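Local coordinates for protein endoglucanase (Clostridium thermocellum, PDB 2YIK) that probably hydrolyses the beta-1,4-glucosidic bonds of cellulose, at residues Ile218-Tyr230 and Ala241-Asp253. Numbering follows the deposited sequence.
Sequences IISATAASLAINY and AAKSLDYAKALFD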
ATOM      1  N   ILE A 218       4.579  10.842   5.236  1.00 23.43           N
ATOM      2  CA  ILE A 218       4.954  10.273   3.939  1.00 23.75           C
ATOM      3  C   ILE A 218       6.399   9.770   3.911  1.00 22.81           C
ATOM      4  O   ILE A 218       6.677   8.729   3.323  1.00 21.55           O
ATOM      5  CB  ILE A 218       4.764  11.288   2.769  1.00 25.21           C
ATOM      6  CG1 ILE A 218       3.278  11.527   2.496  1.00 23.81           C
ATOM      7  CG2 ILE A 218       5.408  10.754   1.503  1.00 23.31           C
ATOM      8  CD1 ILE A 218       2.632  12.404   3.507  1.00 33.93           C
ATOM      9  N   ILE A 219       7.314  10.508   4.535  1.00 23.73           N
ATOM     10  CA  ILE A 219       8.721  10.103   4.569  1.00 24.29           C
ATOM     11  C   ILE A 219       8.833   8.733   5.250  1.00 23.56           C
ATOM     12  O   ILE A 219       9.492   7.829   4.739  1.00 24.50           O
ATOM     13  CB  ILE A 219       9.610  11.134   5.341  1.00 24.34           C
ATOM     14  CG1 ILE A 219       9.848  12.404   4.511  1.00 26.88           C
ATOM     15  CG2 ILE A 219      10.995  10.551   5.567  1.00 21.48           C
ATOM     16  CD1 ILE A 219       8.661  12.860   3.749  1.00 35.89           C
ATOM     17  N   SER A 220       8.168   8.585   6.394  1.00 22.51           N
ATOM     18  CA  SER A 220       8.187   7.331   7.143  1.00 23.14           C
ATOM     19  C   SER A 220       7.479   6.197   6.407  1.00 22.96           C
ATOM     20  O   SER A 220       7.965   5.069   6.392  1.00 21.87           O
ATOM     21  CB  SER A 220       7.543   7.520   8.518  1.00 22.93           C
ATOM     22  OG  SER A 220       8.284   8.443   9.296  1.00 23.48           O
ATOM     23  N   ALA A 221       6.332   6.498   5.802  1.00 22.93           N
ATOM     24  CA  ALA A 221       5.586   5.480   5.074  1.00 23.20           C
ATOM     25  C   ALA A 221       6.475   4.929   3.973  1.00 23.18           C
ATOM     26  O   ALA A 221       6.496   3.721   3.729  1.00 23.64           O
ATOM     27  CB  ALA A 221       4.307   6.069   4.479  1.00 22.79           C
ATOM     28  N   THR A 222       7.230   5.815   3.328  1.00 23.56           N
ATOM     29  CA  THR A 222       8.127   5.404   2.255  1.00 22.95           C
ATOM     30  C   THR A 222       9.316   4.601   2.780  1.00 23.60           C
ATOM     31  O   THR A 222       9.690   3.594   2.185  1.00 23.05           O
ATOM     32  CB  THR A 222       8.653   6.616   1.450  1.00 22.51           C
ATOM     33  OG1 THR A 222       7.546   7.381   0.961  1.00 23.67           O
ATOM     34  CG2 THR A 222       9.486   6.141   0.254  1.00 19.36           C
ATOM     35  N   ALA A 223       9.906   5.038   3.889  1.00 22.00           N
ATOM     36  CA  ALA A 223      11.041   4.318   4.458  1.00 23.09           C
ATOM     37  C   ALA A 223      10.630   2.895   4.835  1.00 23.08           C
ATOM     38  O   ALA A 223      11.409   1.958   4.675  1.00 22.55           O
ATOM     39  CB  ALA A 223      11.591   5.058   5.689  1.00 22.08           C
ATOM     40  N   ALA A 224       9.404   2.740   5.330  1.00 21.83           N
ATOM     41  CA  ALA A 224       8.907   1.425   5.720  1.00 21.60           C
ATOM     42  C   ALA A 224       8.911   0.495   4.514  1.00 21.80           C
ATOM     43  O   ALA A 224       9.428  -0.614   4.590  1.00 21.52           O
ATOM     44  CB  ALA A 224       7.497   1.532   6.302  1.00 21.90           C
ATOM     45  N   SER A 225       8.344   0.964   3.406  1.00 21.30           N
ATOM     46  CA  SER A 225       8.279   0.188   2.169  1.00 23.22           C
ATOM     47  C   SER A 225       9.661  -0.287   1.718  1.00 23.92           C
ATOM     48  O   SER A 225       9.838  -1.442   1.324  1.00 24.38           O
ATOM     49  CB  SER A 225       7.652   1.023   1.048  1.00 21.60           C
ATOM     50  OG  SER A 225       7.558   0.262  -0.141  1.00 21.95           O
ATOM     51  N   LEU A 226      10.634   0.618   1.763  1.00 22.48           N
ATOM     52  CA  LEU A 226      11.995   0.292   1.365  1.00 23.06           C
ATOM     53  C   LEU A 226      12.641  -0.709   2.317  1.00 22.36           C
ATOM     54  O   LEU A 226      13.418  -1.558   1.885  1.00 22.58           O
ATOM     55  CB  LEU A 226      12.831   1.571   1.268  1.00 24.33           C
ATOM     56  CG  LEU A 226      12.448   2.408   0.047  1.00 25.06           C
ATOM     57  CD1 LEU A 226      12.948   3.834   0.184  1.00 25.34           C
ATOM     58  CD2 LEU A 226      13.017   1.740  -1.196  1.00 23.99           C
ATOM     59  N   ALA A 227      12.322  -0.614   3.607  1.00 21.95           N
ATOM     60  CA  ALA A 227      12.861  -1.552   4.586  1.00 22.38           C
ATOM     61  C   ALA A 227      12.259  -2.929   4.297  1.00 22.88           C
ATOM     62  O   ALA A 227      12.935  -3.947   4.402  1.00 23.68           O
ATOM     63  CB  ALA A 227      12.519  -1.108   6.000  1.00 21.28           C
ATOM     64  N   ILE A 228      10.983  -2.949   3.930  1.00 22.87           N
ATOM     65  CA  ILE A 228      10.300  -4.193   3.589  1.00 22.98           C
ATOM     66  C   ILE A 228      10.919  -4.763   2.306  1.00 23.54           C
ATOM     67  O   ILE A 228      11.059  -5.980   2.168  1.00 23.05           O
ATOM     68  CB  ILE A 228       8.783  -3.949   3.381  1.00 23.14           C
ATOM     69  CG1 ILE A 228       8.142  -3.596   4.729  1.00 22.87           C
ATOM     70  CG2 ILE A 228       8.113  -5.181   2.754  1.00 21.31           C
ATOM     71  CD1 ILE A 228       6.740  -3.080   4.632  1.00 24.86           C
ATOM     72  N   ASN A 229      11.296  -3.878   1.382  1.00 23.60           N
ATOM     73  CA  ASN A 229      11.899  -4.291   0.117  1.00 25.64           C
ATOM     74  C   ASN A 229      13.208  -5.016   0.428  1.00 27.02           C
ATOM     75  O   ASN A 229      13.537  -6.029  -0.194  1.00 26.92           O
ATOM     76  CB  ASN A 229      12.170  -3.075  -0.776  1.00 25.02           C
ATOM     77  CG  ASN A 229      12.096  -3.408  -2.258  1.00 26.48           C
ATOM     78  OD1 ASN A 229      12.859  -2.873  -3.070  1.00 27.65           O
ATOM     79  ND2 ASN A 229      11.166  -4.280  -2.622  1.00 21.43           N
ATOM     80  N   TYR A 230      13.956  -4.488   1.394  1.00 27.46           N
ATOM     81  CA  TYR A 230      15.200  -5.119   1.796  1.00 26.91           C
ATOM     82  C   TYR A 230      14.874  -6.520   2.304  1.00 27.58           C
ATOM     83  O   TYR A 230      15.493  -7.502   1.886  1.00 27.10           O
ATOM     84  CB  TYR A 230      15.888  -4.321   2.907  1.00 26.80           C
ATOM     85  CG  TYR A 230      16.898  -5.138   3.679  1.00 27.52           C
ATOM     86  CD1 TYR A 230      18.192  -5.340   3.196  1.00 29.43           C
ATOM     87  CD2 TYR A 230      16.539  -5.766   4.871  1.00 28.42           C
ATOM     88  CE1 TYR A 230      19.107  -6.150   3.890  1.00 28.24           C
ATOM     89  CE2 TYR A 230      17.436  -6.576   5.565  1.00 28.65           C
ATOM     90  CZ  TYR A 230      18.714  -6.761   5.072  1.00 29.30           C
ATOM     91  OH  TYR A 230      19.589  -7.545   5.785  1.00 30.72           O
ATOM     92  N   ALA A 241      18.884  -5.248  -2.343  1.00 27.19           N
ATOM     93  CA  ALA A 241      18.334  -5.181  -0.998  1.00 27.34           C
ATOM     94  C   ALA A 241      19.099  -4.156  -0.176  1.00 27.68           C
ATOM     95  O   ALA A 241      18.506  -3.380   0.583  1.00 26.34           O
ATOM     96  CB  ALA A 241      18.413  -6.551  -0.330  1.00 25.54           C
ATOM     97  N   ALA A 242      20.421  -4.158  -0.332  1.00 26.51           N
ATOM     98  CA  ALA A 242      21.279  -3.225   0.395  1.00 26.67           C
ATOM     99  C   ALA A 242      20.946  -1.803  -0.004  1.00 25.22           C
ATOM    100  O   ALA A 242      20.923  -0.905   0.838  1.00 26.22           O
ATOM    101  CB  ALA A 242      22.756  -3.512   0.101  1.00 28.12           C
ATOM    102  N   LYS A 243      20.700  -1.588  -1.292  1.00 25.53           N
ATOM    103  CA  LYS A 243      20.365  -0.250  -1.761  1.00 26.79           C
ATOM    104  C   LYS A 243      19.046   0.218  -1.143  1.00 26.55           C
ATOM    105  O   LYS A 243      18.941   1.360  -0.685  1.00 25.34           O
ATOM    106  CB  LYS A 243      20.272  -0.220  -3.283  1.00 26.59           C
ATOM    107  CG  LYS A 243      19.902   1.141  -3.826  1.00 30.11           C
ATOM    108  CD  LYS A 243      20.317   1.259  -5.279  1.00 33.84           C
ATOM    109  CE  LYS A 243      19.497   2.303  -6.017  1.00 36.73           C
ATOM    110  NZ  LYS A 243      18.873   1.670  -7.229  1.00 39.60           N
ATOM    111  N   SER A 244      18.053  -0.670  -1.121  1.00 25.91           N
ATOM    112  CA  SER A 244      16.745  -0.349  -0.547  1.00 25.74           C
ATOM    113  C   SER A 244      16.902   0.032   0.921  1.00 25.37           C
ATOM    114  O   SER A 244      16.362   1.043   1.370  1.00 24.38           O
ATOM    115  CB  SER A 244      15.794  -1.549  -0.658  1.00 25.01           C
ATOM    116  OG  SER A 244      15.600  -1.925  -2.010  1.00 24.06           O
ATOM    117  N   LEU A 245      17.652  -0.778   1.662  1.00 25.86           N
ATOM    118  CA  LEU A 245      17.877  -0.519   3.078  1.00 25.84           C
ATOM    119  C   LEU A 245      18.614   0.798   3.297  1.00 26.64           C
ATOM    120  O   LEU A 245      18.326   1.525   4.246  1.00 27.82           O
ATOM    121  CB  LEU A 245      18.663  -1.667   3.716  1.00 25.91           C
ATOM    122  CG  LEU A 245      18.897  -1.562   5.230  1.00 27.01           C
ATOM    123  CD1 LEU A 245      17.579  -1.424   5.965  1.00 25.13           C
ATOM    124  CD2 LEU A 245      19.638  -2.802   5.715  1.00 25.74           C
ATOM    125  N   ASP A 246      19.565   1.106   2.420  1.00 26.30           N
ATOM    126  CA  ASP A 246      20.316   2.349   2.547  1.00 26.09           C
ATOM    127  C   ASP A 246      19.374   3.548   2.393  1.00 25.58           C
ATOM    128  O   ASP A 246      19.432   4.505   3.175  1.00 23.93           O
ATOM    129  CB  ASP A 246      21.430   2.414   1.500  1.00 29.14           C
ATOM    130  CG  ASP A 246      22.137   3.750   1.491  1.00 31.95           C
ATOM    131  OD1 ASP A 246      22.614   4.184   2.547  1.00 34.61           O
ATOM    132  OD2 ASP A 246      22.222   4.377   0.422  1.00 36.39           O
ATOM    133  N   TYR A 247      18.506   3.500   1.389  1.00 23.92           N
ATOM    134  CA  TYR A 247      17.547   4.578   1.180  1.00 23.69           C
ATOM    135  C   TYR A 247      16.539   4.630   2.338  1.00 24.39           C
ATOM    136  O   TYR A 247      16.162   5.711   2.794  1.00 26.17           O
ATOM    137  CB  TYR A 247      16.806   4.395  -0.152  1.00 24.01           C
ATOM    138  CG  TYR A 247      17.528   4.970  -1.358  1.00 22.76           C
ATOM    139  CD1 TYR A 247      18.614   4.309  -1.938  1.00 24.36           C
ATOM    140  CD2 TYR A 247      17.117   6.180  -1.920  1.00 23.23           C
ATOM    141  CE1 TYR A 247      19.274   4.845  -3.058  1.00 25.68           C
ATOM    142  CE2 TYR A 247      17.764   6.725  -3.031  1.00 25.32           C
ATOM    143  CZ  TYR A 247      18.840   6.054  -3.597  1.00 26.65           C
ATOM    144  OH  TYR A 247      19.473   6.598  -4.693  1.00 27.02           O
ATOM    145  N   ALA A 248      16.111   3.466   2.820  1.00 23.69           N
ATOM    146  CA  ALA A 248      15.154   3.408   3.925  1.00 23.28           C
ATOM    147  C   ALA A 248      15.693   4.110   5.174  1.00 24.72           C
ATOM    148  O   ALA A 248      15.008   4.948   5.773  1.00 24.47           O
ATOM    149  CB  ALA A 248      14.800   1.948   4.252  1.00 20.19           C
ATOM    150  N   LYS A 249      16.922   3.768   5.559  1.00 23.15           N
ATOM    151  CA  LYS A 249      17.557   4.363   6.734  1.00 24.48           C
ATOM    152  C   LYS A 249      17.734   5.875   6.591  1.00 22.66           C
ATOM    153  O   LYS A 249      17.589   6.611   7.563  1.00 22.94           O
ATOM    154  CB  LYS A 249      18.937   3.749   6.968  1.00 25.63           C
ATOM    155  CG  LYS A 249      18.975   2.282   7.352  1.00 28.46           C
ATOM    156  CD  LYS A 249      20.410   1.788   7.175  1.00 32.53           C
ATOM    157  CE  LYS A 249      20.740   0.590   8.043  1.00 36.95           C
ATOM    158  NZ  LYS A 249      22.203   0.216   7.909  1.00 40.59           N
ATOM    159  N   ALA A 250      18.068   6.326   5.385  1.00 23.25           N
ATOM    160  CA  ALA A 250      18.270   7.749   5.125  1.00 23.02           C
ATOM    161  C   ALA A 250      16.958   8.505   5.272  1.00 22.42           C
ATOM    162  O   ALA A 250      16.914   9.574   5.879  1.00 23.31           O
ATOM    163  CB  ALA A 250      18.839   7.951   3.722  1.00 20.99           C
ATOM    164  N   LEU A 251      15.892   7.948   4.708  1.00 22.73           N
ATOM    165  CA  LEU A 251      14.585   8.577   4.809  1.00 22.95           C
ATOM    166  C   LEU A 251      14.168   8.624   6.280  1.00 23.20           C
ATOM    167  O   LEU A 251      13.736   9.669   6.771  1.00 24.10           O
ATOM    168  CB  LEU A 251      13.558   7.809   3.970  1.00 22.40           C
ATOM    169  CG  LEU A 251      13.673   8.034   2.459  1.00 21.72           C
ATOM    170  CD1 LEU A 251      12.938   6.939   1.701  1.00 20.85           C
ATOM    171  CD2 LEU A 251      13.112   9.409   2.112  1.00 22.61           C
ATOM    172  N   PHE A 252      14.330   7.511   6.996  1.00 24.95           N
ATOM    173  CA  PHE A 252      13.951   7.489   8.407  1.00 26.40           C
ATOM    174  C   PHE A 252      14.744   8.519   9.201  1.00 27.84           C
ATOM    175  O   PHE A 252      14.197   9.173  10.091  1.00 29.92           O
ATOM    176  CB  PHE A 252      14.177   6.114   9.040  1.00 24.30           C
ATOM    177  CG  PHE A 252      13.647   6.010  10.453  1.00 25.34           C
ATOM    178  CD1 PHE A 252      12.314   5.672  10.691  1.00 24.81           C
ATOM    179  CD2 PHE A 252      14.471   6.290  11.544  1.00 23.50           C
ATOM    180  CE1 PHE A 252      11.807   5.618  11.998  1.00 25.31           C
ATOM    181  CE2 PHE A 252      13.976   6.240  12.849  1.00 23.94           C
ATOM    182  CZ  PHE A 252      12.641   5.902  13.077  1.00 25.06           C
ATOM    183  N   ASP A 253      16.028   8.663   8.886  1.00 27.53           N
ATOM    184  CA  ASP A 253      16.865   9.624   9.591  1.00 27.22           C
ATOM    185  C   ASP A 253      16.391  11.052   9.334  1.00 25.67           C
ATOM    186  O   ASP A 253      16.456  11.909  10.213  1.00 24.95           O
ATOM    187  CB  ASP A 253      18.325   9.485   9.162  1.00 29.15           C
ATOM    188  CG  ASP A 253      19.267  10.176  10.123  1.00 30.81           C
ATOM    189  OD1 ASP A 253      19.245   9.820  11.321  1.00 33.56           O
ATOM    190  OD2 ASP A 253      20.021  11.073   9.698  1.00 32.26           O
TER
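The hydroxyl OG of S244 lies 3.1 Å from OD1 of N229 and also bonds to the carbonyl O of Y240, one turn back. These residues sit in a helical hairpin of the (alpha/alpha)6 barrel fold of family 9 glycoside hydrolases, where segments 218-230 and 241-253 run nearly antiparallel, at 156°. Their axes come within 7.6 Å because small residues line the seam. The methyls of A223 and A248 are short enough for each to rest on the other helix's backbone: A248 CB lies 3.4 Å from A223 O, and A223 CB equally close to A248 O. Two leucines interlock as knobs into holes. L226 enters among S244, Y247, A248 and L251, and L251 among I219, T222, A223 and L226; the two side chains cross at about a right angle. L226 CD1 meets L251 CD1 at 3.5 Å, tighter than usual van der Waals contact. Helices 124-140 and 151-167 pack against T222 and S225 of the first helix. At the hairpin's connected end, A241 O approaches the edge of the Y230 ring, 3.3 Å from Y230 CD1. L245, with CG anti to the backbone N, sets CD2 over one face of that ring in a CH-pi contact, 3.9 Å from the Y230 centroid.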